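PDB 3CXB: protein sifA from Salmonella typhimurium, which is a secreted effector required for endosomal tubulation and formation of Salmonella-induced filaments in host cells, and interacts with host PLEKHM2. Local coordinates for residues K35-S40 with D82-H87; H51-A56 with E108-T113. All coordinates share one frame; numbering follows the deposited sequence.

Contact 1: K35-S40 with D82-H87; sequences KDFFFS and DRFQVH
Phe-37 and Arg-83 mark the closest approach of the two backbones, with 9.2 Å between their CA atoms, and no hydrogen bond joins the segments. Phe-37 ends a short 3-10 segment, 35-37. Arg-83 stands just before strand 84-87.

The gap is bridged by side chains. The CB of Phe-37 points at the other segment, and its ring meets the aliphatic base of Arg-83. CE2 of Phe-37 lies 3.5 Å from CG of Arg-83. CB of Arg-83 comes to the edge of the same ring, in its plane. The charged end of the arginine does not stay with the ring. Its chain bends at chi2 (-51°) and again at chi3 (88°), which carries the guanidinium away from the other segment and back to Asp-82.

There it binds side-on, with both donors on one carboxylate oxygen. NE of Arg-83 reaches OD1 of Asp-82 at 2.6 Å, nearly along the C-O axis of that oxygen. NH1 of Arg-83 meets the same OD1 from above the carboxylate plane. Both bonds lie close to the guanidinium plane. NH2 of Arg-83 has a further partner, the backbone O of Asp-102.

Phe-84 stands farther off, yet more of its surface is covered than of Arg-83. Its CE1 sits at the edge of the Phe-37 ring, 4.5 Å from CD2 of Phe-37. Phe-84 also packs on Leu-72 and Ala-76. Phe-38 lies against Leu-72 and Leu-75, and CB of Phe-37 rests over one face of the Phe-38 ring.

These aromatic residues join the linker between helices 25-34 and 42-54 to the outermost strand, 84-87, of an antiparallel five-stranded sheet, beside the end of helix 62-75.

Contact 2: H51-A56 with E108-T113; sequences HEMLFA and ELLRIT
Met-53 and Leu-110 reach toward each other tip to tip, the methionine from the last turn of helix 42-54 and the leucine from strand 108-114. From CB the methionine runs straight. CG is anti to the backbone N (chi1 177°), and SD continues the extended chain. CB and CG touch nothing on the strand segment. SD of Met-53 comes to 4.2 Å from CD2 of Leu-110. The chain bends at chi3 (131°), and the methyl CE at its end makes the closest contacts.

CE of Met-53 sits against both branches of Leu-110. It lies 3.3 Å from CD1 of Leu-110 and 3.4 Å from CD2. The same methyl group is 4.4 Å from CD1 of Ile-112, a looser contact.

Leu-54 adds a second contact from the helix. Its side chain passes that of Leu-110 in the opposite direction, with CD1 of Leu-54 4.0 Å from CD1 of Leu-110. Arg-111, between the two strand residues, points its CB away from the helix. Its NH2 forms a salt bridge with OE1 of Glu-108.

A classic beta bulge sets Leu-109 and Leu-110 together opposite Ile-100 of strand 96-101. From the bulge onward, the CB atoms of Leu-110 and Ile-112 point toward helix 42-54. Cys-121 of strand 118-123 touches Met-53, Leu-54 and Leu-110. Helix 62-75 borders the same apolar layer, with Ile-68 against Met-53 and Leu-65 against Ile-112.

Both contacts bring parts of the N-terminal helical region, one a linker and one a helix end, to the same five-stranded antiparallel sheet. Their centres are 13 Å apart, and their nearest atoms stay about 5 Å from each other. Contact 1 reaches the outermost strand from a loop; contact 2 reaches the middle strand from the end of a helix. The two are interleaved along the chain, and helix 62-75 adjoins both. Each is largely buried, but the chemistry differs. Contact 1 combines aromatic rings with an arginine stem whose charged end turns back to Asp-82 and also reaches Asp-102. Contact 2 is wholly aliphatic and thioether across the interface, and no ion pair crosses it.

Contact 1: K35-S40 with D82-H87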
ATOM      1  N   LYS A  35      21.734 -12.036  10.527  1.00 54.86           N
ATOM      2  CA  LYS A  35      22.850 -11.105  10.464  1.00 59.23           C
ATOM      3  C   LYS A  35      23.628 -11.051   9.159  1.00 64.04           C
ATOM      4  O   LYS A  35      23.846  -9.973   8.609  1.00 62.08           O
ATOM      5  CB  LYS A  35      23.813 -11.449  11.589  1.00 58.67           C
ATOM      6  CG  LYS A  35      25.034 -10.583  11.685  1.00 58.32           C
ATOM      7  CD  LYS A  35      25.970 -11.121  12.756  1.00 54.90           C
ATOM      8  CE  LYS A  35      26.441 -12.520  12.408  1.00 53.47           C
ATOM      9  NZ  LYS A  35      27.502 -12.971  13.335  1.00 53.85           N
ATOM     10  N   ASP A  36      24.062 -12.210   8.679  1.00 69.64           N
ATOM     11  CA  ASP A  36      24.864 -12.272   7.465  1.00 74.43           C
ATOM     12  C   ASP A  36      24.050 -12.156   6.200  1.00 74.29           C
ATOM     13  O   ASP A  36      24.595 -12.207   5.104  1.00 73.85           O
ATOM     14  CB  ASP A  36      25.683 -13.565   7.431  1.00 79.61           C
ATOM     15  CG  ASP A  36      26.582 -13.719   8.649  1.00 85.63           C
ATOM     16  OD1 ASP A  36      27.412 -12.819   8.915  1.00 87.50           O
ATOM     17  OD2 ASP A  36      26.452 -14.754   9.339  1.00 91.31           O
ATOM     18  N   PHE A  37      22.745 -11.993   6.343  1.00 75.80           N
ATOM     19  CA  PHE A  37      21.886 -11.861   5.179  1.00 77.43           C
ATOM     20  C   PHE A  37      22.019 -10.488   4.525  1.00 77.27           C
ATOM     21  O   PHE A  37      21.492 -10.263   3.436  1.00 77.62           O
ATOM     22  CB  PHE A  37      20.428 -12.087   5.579  1.00 79.24           C
ATOM     23  CG  PHE A  37      20.069 -13.526   5.780  1.00 82.87           C
ATOM     24  CD1 PHE A  37      20.769 -14.315   6.687  1.00 84.84           C
ATOM     25  CD2 PHE A  37      19.019 -14.095   5.066  1.00 84.75           C
ATOM     26  CE1 PHE A  37      20.431 -15.658   6.884  1.00 85.72           C
ATOM     27  CE2 PHE A  37      18.670 -15.435   5.252  1.00 86.10           C
ATOM     28  CZ  PHE A  37      19.381 -16.219   6.166  1.00 86.58           C
ATOM     29  N   PHE A  38      22.726  -9.575   5.185  1.00 78.92           N
ATOM     30  CA  PHE A  38      22.885  -8.220   4.667  1.00 82.46           C
ATOM     31  C   PHE A  38      24.325  -7.731   4.644  1.00 90.19           C
ATOM     32  O   PHE A  38      25.120  -8.075   5.519  1.00 90.42           O
ATOM     33  CB  PHE A  38      22.056  -7.259   5.504  1.00 72.24           C
ATOM     34  CG  PHE A  38      20.722  -7.800   5.884  1.00 61.43           C
ATOM     35  CD1 PHE A  38      20.559  -8.495   7.067  1.00 56.12           C
ATOM     36  CD2 PHE A  38      19.612  -7.580   5.077  1.00 56.53           C
ATOM     37  CE1 PHE A  38      19.307  -8.966   7.448  1.00 53.41           C
ATOM     38  CE2 PHE A  38      18.358  -8.048   5.445  1.00 52.17           C
ATOM     39  CZ  PHE A  38      18.204  -8.737   6.634  1.00 51.92           C
ATOM     40  N   PHE A  39      24.638  -6.906   3.647  1.00 98.21           N
ATOM     41  CA  PHE A  39      25.981  -6.358   3.475  1.00107.03           C
ATOM     42  C   PHE A  39      26.408  -5.411   4.600  1.00103.76           C
ATOM     43  O   PHE A  39      25.972  -5.552   5.744  1.00101.29           O
ATOM     44  CB  PHE A  39      26.088  -5.643   2.128  1.00121.21           C
ATOM     45  CG  PHE A  39      25.116  -4.513   1.964  1.00138.41           C
ATOM     46  CD1 PHE A  39      23.747  -4.758   1.937  1.00146.58           C
ATOM     47  CD2 PHE A  39      25.567  -3.201   1.820  1.00146.61           C
ATOM     48  CE1 PHE A  39      22.837  -3.718   1.765  1.00154.00           C
ATOM     49  CE2 PHE A  39      24.663  -2.149   1.647  1.00153.83           C
ATOM     50  CZ  PHE A  39      23.295  -2.410   1.619  1.00155.73           C
ATOM     51  N   SER A  40      27.262  -4.446   4.262  1.00100.20           N
ATOM     52  CA  SER A  40      27.790  -3.485   5.226  1.00 92.83           C
ATOM     53  C   SER A  40      26.748  -2.633   5.955  1.00 85.88           C
ATOM     54  O   SER A  40      26.165  -3.057   6.951  1.00 85.92           O
ATOM     55  CB  SER A  40      28.804  -2.567   4.533  1.00 94.35           C
ATOM     56  OG  SER A  40      29.332  -1.616   5.441  1.00101.72           O
ATOM     57  N   ASP A  82      16.061 -15.477  -1.862  1.00 58.62           N
ATOM     58  CA  ASP A  82      15.076 -16.539  -2.028  1.00 57.79           C
ATOM     59  C   ASP A  82      14.672 -17.027  -0.645  1.00 54.99           C
ATOM     60  O   ASP A  82      13.805 -17.884  -0.508  1.00 53.41           O
ATOM     61  CB  ASP A  82      15.601 -17.700  -2.898  1.00 59.10           C
ATOM     62  CG  ASP A  82      16.889 -18.295  -2.379  1.00 59.63           C
ATOM     63  OD1 ASP A  82      17.021 -18.441  -1.152  1.00 58.12           O
ATOM     64  OD2 ASP A  82      17.765 -18.632  -3.212  1.00 64.62           O
ATOM     65  N   ARG A  83      15.299 -16.465   0.383  1.00 54.02           N
ATOM     66  CA  ARG A  83      14.971 -16.831   1.754  1.00 55.13           C
ATOM     67  C   ARG A  83      13.715 -16.101   2.225  1.00 53.25           C
ATOM     68  O   ARG A  83      13.183 -16.419   3.281  1.00 55.52           O
ATOM     69  CB  ARG A  83      16.111 -16.484   2.719  1.00 56.91           C
ATOM     70  CG  ARG A  83      17.378 -17.314   2.600  1.00 60.93           C
ATOM     71  CD  ARG A  83      17.084 -18.797   2.616  1.00 65.14           C
ATOM     72  NE  ARG A  83      16.821 -19.286   1.266  1.00 70.89           N
ATOM     73  CZ  ARG A  83      16.231 -20.441   0.984  1.00 73.50           C
ATOM     74  NH1 ARG A  83      16.046 -20.798  -0.282  1.00 75.48           N
ATOM     75  NH2 ARG A  83      15.807 -21.231   1.963  1.00 75.95           N
ATOM     76  N   PHE A  84      13.261 -15.109   1.460  1.00 51.07           N
ATOM     77  CA  PHE A  84      12.065 -14.342   1.808  1.00 48.96           C
ATOM     78  C   PHE A  84      10.901 -14.782   0.926  1.00 49.89           C
ATOM     79  O   PHE A  84      10.724 -14.277  -0.187  1.00 47.37           O
ATOM     80  CB  PHE A  84      12.309 -12.843   1.601  1.00 42.86           C
ATOM     81  CG  PHE A  84      13.358 -12.267   2.498  1.00 38.57           C
ATOM     82  CD1 PHE A  84      14.698 -12.471   2.236  1.00 35.67           C
ATOM     83  CD2 PHE A  84      12.996 -11.515   3.623  1.00 36.10           C
ATOM     84  CE1 PHE A  84      15.670 -11.934   3.083  1.00 37.02           C
ATOM     85  CE2 PHE A  84      13.957 -10.973   4.479  1.00 31.89           C
ATOM     86  CZ  PHE A  84      15.295 -11.181   4.211  1.00 34.29           C
ATOM     87  N   GLN A  85      10.083 -15.694   1.429  1.00 52.49           N
ATOM     88  CA  GLN A  85       8.977 -16.204   0.628  1.00 55.28           C
ATOM     89  C   GLN A  85       7.595 -15.770   1.114  1.00 52.10           C
ATOM     90  O   GLN A  85       7.369 -15.634   2.311  1.00 54.91           O
ATOM     91  CB  GLN A  85       9.076 -17.729   0.596  1.00 60.50           C
ATOM     92  CG  GLN A  85      10.522 -18.229   0.475  1.00 69.42           C
ATOM     93  CD  GLN A  85      10.704 -19.669   0.926  1.00 73.11           C
ATOM     94  OE1 GLN A  85      10.282 -20.047   2.017  1.00 74.86           O
ATOM     95  NE2 GLN A  85      11.347 -20.473   0.092  1.00 76.05           N
ATOM     96  N   VAL A  86       6.681 -15.554   0.172  1.00 49.78           N
ATOM     97  CA  VAL A  86       5.312 -15.156   0.477  1.00 50.95           C
ATOM     98  C   VAL A  86       4.347 -15.994  -0.373  1.00 53.95           C
ATOM     99  O   VAL A  86       4.580 -16.189  -1.564  1.00 52.24           O
ATOM    100  CB  VAL A  86       5.079 -13.613   0.222  1.00 46.68           C
ATOM    101  CG1 VAL A  86       6.148 -13.049  -0.673  1.00 48.91           C
ATOM    102  CG2 VAL A  86       3.730 -13.372  -0.401  1.00 45.83           C
ATOM    103  N   HIS A  87       3.266 -16.481   0.235  1.00 56.79           N
ATOM    104  CA  HIS A  87       2.293 -17.303  -0.483  1.00 59.58           C
ATOM    105  C   HIS A  87       0.969 -17.344   0.272  1.00 62.28           C
ATOM    106  O   HIS A  87       0.921 -17.002   1.455  1.00 62.88           O
ATOM    107  CB  HIS A  87       2.817 -18.731  -0.565  1.00 60.18           C
ATOM    108  CG  HIS A  87       2.838 -19.423   0.762  1.00 58.47           C
ATOM    109  ND1 HIS A  87       1.756 -20.128   1.250  1.00 57.06           N
ATOM    110  CD2 HIS A  87       3.775 -19.445   1.741  1.00 59.19           C
ATOM    111  CE1 HIS A  87       2.027 -20.550   2.473  1.00 58.81           C
ATOM    112  NE2 HIS A  87       3.244 -20.149   2.795  1.00 59.43           N
TER

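Contact 2: H51-A56 with E108-T113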
ATOM      1  N   HIS A  51      13.633  -3.914  14.847  1.00 35.83           N
ATOM      2  CA  HIS A  51      13.246  -3.236  16.067  1.00 36.48           C
ATOM      3  C   HIS A  51      11.876  -2.616  15.933  1.00 35.86           C
ATOM      4  O   HIS A  51      11.011  -2.827  16.790  1.00 36.29           O
ATOM      5  CB  HIS A  51      14.240  -2.159  16.460  1.00 35.77           C
ATOM      6  CG  HIS A  51      13.799  -1.359  17.639  1.00 37.11           C
ATOM      7  ND1 HIS A  51      12.986  -0.252  17.524  1.00 38.84           N
ATOM      8  CD2 HIS A  51      14.032  -1.519  18.964  1.00 39.99           C
ATOM      9  CE1 HIS A  51      12.743   0.241  18.726  1.00 38.57           C
ATOM     10  NE2 HIS A  51      13.364  -0.510  19.618  1.00 37.90           N
ATOM     11  N   GLU A  52      11.666  -1.853  14.864  1.00 35.34           N
ATOM     12  CA  GLU A  52      10.360  -1.230  14.669  1.00 36.31           C
ATOM     13  C   GLU A  52       9.263  -2.293  14.574  1.00 35.64           C
ATOM     14  O   GLU A  52       8.139  -2.115  15.054  1.00 32.49           O
ATOM     15  CB  GLU A  52      10.337  -0.399  13.384  1.00 32.62           C
ATOM     16  CG  GLU A  52       8.938   0.131  13.041  1.00 30.92           C
ATOM     17  CD  GLU A  52       8.884   0.834  11.703  1.00 31.16           C
ATOM     18  OE1 GLU A  52       7.789   1.226  11.257  1.00 31.50           O
ATOM     19  OE2 GLU A  52       9.947   1.003  11.084  1.00 32.82           O
ATOM     20  N   MET A  53       9.618  -3.415  13.968  1.00 37.30           N
ATOM     21  CA  MET A  53       8.662  -4.476  13.734  1.00 38.65           C
ATOM     22  C   MET A  53       8.234  -5.295  14.907  1.00 37.62           C
ATOM     23  O   MET A  53       7.062  -5.628  15.031  1.00 38.16           O
ATOM     24  CB  MET A  53       9.182  -5.429  12.663  1.00 38.10           C
ATOM     25  CG  MET A  53       8.260  -6.609  12.411  1.00 37.61           C
ATOM     26  SD  MET A  53       8.970  -7.735  11.220  1.00 40.24           S
ATOM     27  CE  MET A  53       8.766  -9.271  12.028  1.00 42.18           C
ATOM     28  N   LEU A  54       9.166  -5.627  15.780  1.00 38.93           N
ATOM     29  CA  LEU A  54       8.800  -6.481  16.886  1.00 40.30           C
ATOM     30  C   LEU A  54       9.208  -6.010  18.244  1.00 42.80           C
ATOM     31  O   LEU A  54       8.716  -6.539  19.231  1.00 44.10           O
ATOM     32  CB  LEU A  54       9.388  -7.873  16.683  1.00 36.71           C
ATOM     33  CG  LEU A  54       9.084  -8.575  15.366  1.00 35.96           C
ATOM     34  CD1 LEU A  54      10.249  -9.482  15.017  1.00 35.84           C
ATOM     35  CD2 LEU A  54       7.783  -9.355  15.490  1.00 32.84           C
ATOM     36  N   PHE A  55      10.092  -5.027  18.330  1.00 45.69           N
ATOM     37  CA  PHE A  55      10.526  -4.615  19.658  1.00 49.03           C
ATOM     38  C   PHE A  55      10.424  -3.140  19.962  1.00 50.69           C
ATOM     39  O   PHE A  55      11.281  -2.600  20.651  1.00 51.47           O
ATOM     40  CB  PHE A  55      11.963  -5.092  19.907  1.00 51.17           C
ATOM     41  CG  PHE A  55      12.246  -6.480  19.380  1.00 54.50           C
ATOM     42  CD1 PHE A  55      12.743  -6.661  18.086  1.00 56.66           C
ATOM     43  CD2 PHE A  55      11.992  -7.607  20.156  1.00 54.93           C
ATOM     44  CE1 PHE A  55      12.983  -7.947  17.572  1.00 57.40           C
ATOM     45  CE2 PHE A  55      12.226  -8.892  19.654  1.00 56.43           C
ATOM     46  CZ  PHE A  55      12.724  -9.061  18.358  1.00 57.57           C
ATOM     47  N   ALA A  56       9.380  -2.489  19.459  1.00 52.20           N
ATOM     48  CA  ALA A  56       9.179  -1.064  19.720  1.00 53.83           C
ATOM     49  C   ALA A  56       8.076  -0.890  20.746  1.00 55.40           C
ATOM     50  O   ALA A  56       7.579  -1.870  21.294  1.00 57.28           O
ATOM     51  CB  ALA A  56       8.814  -0.332  18.452  1.00 51.66           C
ATOM     52  N   GLU A 108      11.035 -22.173  10.038  1.00 88.63           N
ATOM     53  CA  GLU A 108      10.792 -20.755   9.819  1.00 77.55           C
ATOM     54  C   GLU A 108      11.445 -19.842  10.845  1.00 73.12           C
ATOM     55  O   GLU A 108      11.251 -19.999  12.048  1.00 74.07           O
ATOM     56  CB  GLU A 108       9.293 -20.488   9.814  1.00 75.27           C
ATOM     57  CG  GLU A 108       8.522 -21.309   8.799  1.00 68.23           C
ATOM     58  CD  GLU A 108       7.035 -21.064   8.880  1.00 62.50           C
ATOM     59  OE1 GLU A 108       6.315 -21.483   7.953  1.00 58.70           O
ATOM     60  OE2 GLU A 108       6.581 -20.457   9.875  1.00 57.45           O
ATOM     61  N   LEU A 109      12.212 -18.874  10.349  1.00 66.40           N
ATOM     62  CA  LEU A 109      12.906 -17.902  11.187  1.00 57.13           C
ATOM     63  C   LEU A 109      11.965 -16.774  11.642  1.00 52.80           C
ATOM     64  O   LEU A 109      12.033 -16.299  12.788  1.00 50.12           O
ATOM     65  CB  LEU A 109      14.086 -17.316  10.411  1.00 56.35           C
ATOM     66  CG  LEU A 109      15.255 -18.267  10.116  1.00 55.08           C
ATOM     67  CD1 LEU A 109      16.309 -17.517   9.354  1.00 54.26           C
ATOM     68  CD2 LEU A 109      15.846 -18.837  11.418  1.00 56.61           C
ATOM     69  N   LEU A 110      11.087 -16.361  10.735  1.00 45.76           N
ATOM     70  CA  LEU A 110      10.122 -15.305  11.003  1.00 41.16           C
ATOM     71  C   LEU A 110       8.889 -15.613  10.184  1.00 38.99           C
ATOM     72  O   LEU A 110       8.968 -15.849   8.986  1.00 39.59           O
ATOM     73  CB  LEU A 110      10.705 -13.948  10.595  1.00 41.46           C
ATOM     74  CG  LEU A 110       9.884 -12.674  10.813  1.00 39.87           C
ATOM     75  CD1 LEU A 110       9.789 -12.390  12.303  1.00 39.46           C
ATOM     76  CD2 LEU A 110      10.533 -11.506  10.095  1.00 35.73           C
ATOM     77  N   ARG A 111       7.741 -15.615  10.837  1.00 38.95           N
ATOM     78  CA  ARG A 111       6.497 -15.930  10.157  1.00 37.72           C
ATOM     79  C   ARG A 111       5.487 -14.811  10.359  1.00 34.30           C
ATOM     80  O   ARG A 111       5.256 -14.379  11.478  1.00 33.54           O
ATOM     81  CB  ARG A 111       5.941 -17.230  10.733  1.00 43.62           C
ATOM     82  CG  ARG A 111       4.667 -17.737  10.082  1.00 48.57           C
ATOM     83  CD  ARG A 111       4.132 -18.954  10.841  1.00 54.79           C
ATOM     84  NE  ARG A 111       2.823 -19.363  10.341  1.00 61.15           N
ATOM     85  CZ  ARG A 111       2.619 -19.893   9.140  1.00 63.20           C
ATOM     86  NH1 ARG A 111       1.392 -20.228   8.755  1.00 65.91           N
ATOM     87  NH2 ARG A 111       3.649 -20.109   8.334  1.00 63.37           N
ATOM     88  N   ILE A 112       4.883 -14.342   9.277  1.00 32.18           N
ATOM     89  CA  ILE A 112       3.882 -13.284   9.356  1.00 33.05           C
ATOM     90  C   ILE A 112       2.650 -13.783   8.642  1.00 32.54           C
ATOM     91  O   ILE A 112       2.710 -14.112   7.452  1.00 35.78           O
ATOM     92  CB  ILE A 112       4.325 -12.000   8.630  1.00 29.37           C
ATOM     93  CG1 ILE A 112       5.451 -11.300   9.400  1.00 31.40           C
ATOM     94  CG2 ILE A 112       3.145 -11.066   8.481  1.00 27.49           C
ATOM     95  CD1 ILE A 112       6.094 -10.133   8.620  1.00 26.07           C
ATOM     96  N   THR A 113       1.525 -13.857   9.342  1.00 34.75           N
ATOM     97  CA  THR A 113       0.316 -14.311   8.668  1.00 38.97           C
ATOM     98  C   THR A 113      -0.671 -13.167   8.719  1.00 36.92           C
ATOM     99  O   THR A 113      -0.673 -12.386   9.669  1.00 37.58           O
ATOM    100  CB  THR A 113      -0.270 -15.551   9.351  1.00 39.57           C
ATOM    101  OG1 THR A 113      -0.789 -15.175  10.628  1.00 42.87           O
ATOM    102  CG2 THR A 113       0.826 -16.620   9.551  1.00 38.22           C
TER